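Local coordinates for protein ribose 5-phosphate isomerase (Giardia lamblia, PDB 3S5P) that probably interconverts ribose 5-phosphate and ribulose 5-phosphate in the pentose phosphate pathway, as an RpiB-type sugar-phosphate isomerase, at residues D112-M115 against A116-N120. Residues are numbered along the deposited sequence; the frame is centred on the assembly and turned at random. Where two conformers were deposited one is given.
Sequences DAEM and ARKHN
M115 and H119, one helical turn apart, meet through a Met-aromatic contact: the thioether SD sits over one face of the imidazole, 3.9 Å from the ring centroid and displaced toward the rim at CE1. With CG anti to the carbonyl carbon (chi1 -62°), a single bend at chi2 (-55°) carries the sulfur over the ring, and the methionine runs alongside the histidine. Beyond the sulfur, the methyl CE brushes CD of K118 at 4.1 Å. The tight part of the contact is the backbone, where A116 N bonds to D112 O at 2.7 Å and H119 N to M115 O at 2.9 Å; the latter oxygen also receives a weak bond from N120 N. The face carrying D112, M115 and A116 is buried against the second subunit, while A113 faces helix 134-146. H119 lies on the looser, solvent side with the partly exposed E114 and K118. These two run side by side, and the lysine's terminal bend (chi4 76°) folds NZ back toward OE1 of the extended glutamate in a salt bridge whose hydrogen bond, at 3.4 Å, is weak; E114 OE2 has a second partner, R143, in a long, weak ion pair. The i to i+4 pairings thus illustrate the C-terminal part of a helix with one buried and one more exposed face, here the crossover helix of a beta-alpha-beta unit between parallel strands 104-106 and 124-128 in the Rossmann-like fold of RpiB.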
loop_
_atom_site.group_PDB
_atom_site.type_symbol
_atom_site.label_atom_id
_atom_site.label_comp_id
_atom_site.label_asym_id
_atom_site.label_seq_id
_atom_site.Cartn_x
_atom_site.Cartn_y
_atom_site.Cartn_z
ATOM N N ASP A 112 10.173 -1.135 3.693
ATOM C CA ASP A 112 8.862 -1.473 3.123
ATOM C C ASP A 112 8.971 -2.727 2.223
ATOM O O ASP A 112 8.232 -3.697 2.397
ATOM C CB ASP A 112 8.376 -0.314 2.230
ATOM C CG ASP A 112 7.668 0.780 2.997
ATOM O OD1 ASP A 112 7.406 0.612 4.232
ATOM O OD2 ASP A 112 7.354 1.823 2.352
ATOM N N ALA A 113 9.896 -2.689 1.263
ATOM C CA ALA A 113 10.090 -3.814 0.323
ATOM C C ALA A 113 10.451 -5.120 1.022
ATOM O O ALA A 113 9.900 -6.183 0.704
ATOM C CB ALA A 113 11.140 -3.471 -0.743
ATOM N N GLU A 114 11.380 -5.022 1.966
ATOM C CA GLU A 114 11.781 -6.136 2.799
ATOM C C GLU A 114 10.586 -6.680 3.599
ATOM O O GLU A 114 10.367 -7.872 3.628
ATOM C CB GLU A 114 12.876 -5.673 3.756
ATOM C CG GLU A 114 13.661 -6.772 4.410
ATOM C CD GLU A 114 14.545 -6.229 5.545
ATOM O OE1 GLU A 114 14.649 -6.889 6.585
ATOM O OE2 GLU A 114 15.135 -5.122 5.406
ATOM N N MET A 115 9.806 -5.812 4.229
ATOM C CA MET A 115 8.665 -6.317 5.005
ATOM C C MET A 115 7.558 -6.862 4.094
ATOM O O MET A 115 6.959 -7.886 4.401
ATOM C CB MET A 115 8.147 -5.256 5.985
ATOM C CG MET A 115 9.184 -4.834 7.033
ATOM S SD MET A 115 9.894 -6.209 8.011
ATOM C CE MET A 115 11.438 -6.471 7.187
ATOM N N ALA A 116 7.330 -6.221 2.946
ATOM C CA ALA A 116 6.330 -6.721 1.968
ATOM C C ALA A 116 6.543 -8.176 1.579
ATOM O O ALA A 116 5.597 -8.902 1.354
ATOM C CB ALA A 116 6.291 -5.845 0.685
ATOM N N ARG A 117 7.790 -8.583 1.460
ATOM C CA ARG A 117 8.100 -9.964 1.137
ATOM C C ARG A 117 8.109 -10.821 2.402
ATOM O O ARG A 117 7.350 -11.792 2.492
ATOM C CB ARG A 117 9.420 -10.061 0.360
ATOM C CG ARG A 117 9.362 -9.433 -1.078
ATOM C CD ARG A 117 8.544 -10.284 -2.085
ATOM N NE ARG A 117 8.936 -11.696 -2.100
ATOM C CZ ARG A 117 8.096 -12.731 -1.967
ATOM N NH1 ARG A 117 6.779 -12.548 -1.832
ATOM N NH2 ARG A 117 8.580 -13.969 -2.001
ATOM N N LYS A 118 8.931 -10.443 3.390
ATOM C CA LYS A 118 9.104 -11.234 4.598
ATOM C C LYS A 118 7.791 -11.583 5.293
ATOM O O LYS A 118 7.550 -12.729 5.585
ATOM C CB LYS A 118 10.013 -10.534 5.609
ATOM C CG LYS A 118 11.486 -10.902 5.519
ATOM C CD LYS A 118 12.216 -10.459 6.787
ATOM C CE LYS A 118 13.658 -10.961 6.804
ATOM N NZ LYS A 118 14.528 -10.166 5.881
ATOM N N HIS A 119 6.961 -10.574 5.543
ATOM C CA HIS A 119 5.764 -10.689 6.374
ATOM C C HIS A 119 4.505 -10.835 5.527
ATOM O O HIS A 119 3.578 -11.503 5.939
ATOM C CB HIS A 119 5.627 -9.421 7.190
ATOM C CG HIS A 119 6.687 -9.255 8.231
ATOM N ND1 HIS A 119 6.698 -8.197 9.115
ATOM C CD2 HIS A 119 7.762 -10.019 8.543
ATOM C CE1 HIS A 119 7.744 -8.309 9.913
ATOM N NE2 HIS A 119 8.408 -9.406 9.587
ATOM N N ASN A 120 4.471 -10.194 4.347
ATOM C CA ASN A 120 3.206 -10.085 3.591
ATOM C C ASN A 120 3.130 -10.935 2.335
ATOM O O ASN A 120 2.065 -11.013 1.712
ATOM C CB ASN A 120 2.868 -8.624 3.277
ATOM C CG ASN A 120 3.004 -7.709 4.510
ATOM O OD1 ASN A 120 3.771 -6.751 4.489
ATOM N ND2 ASN A 120 2.275 -8.017 5.587
#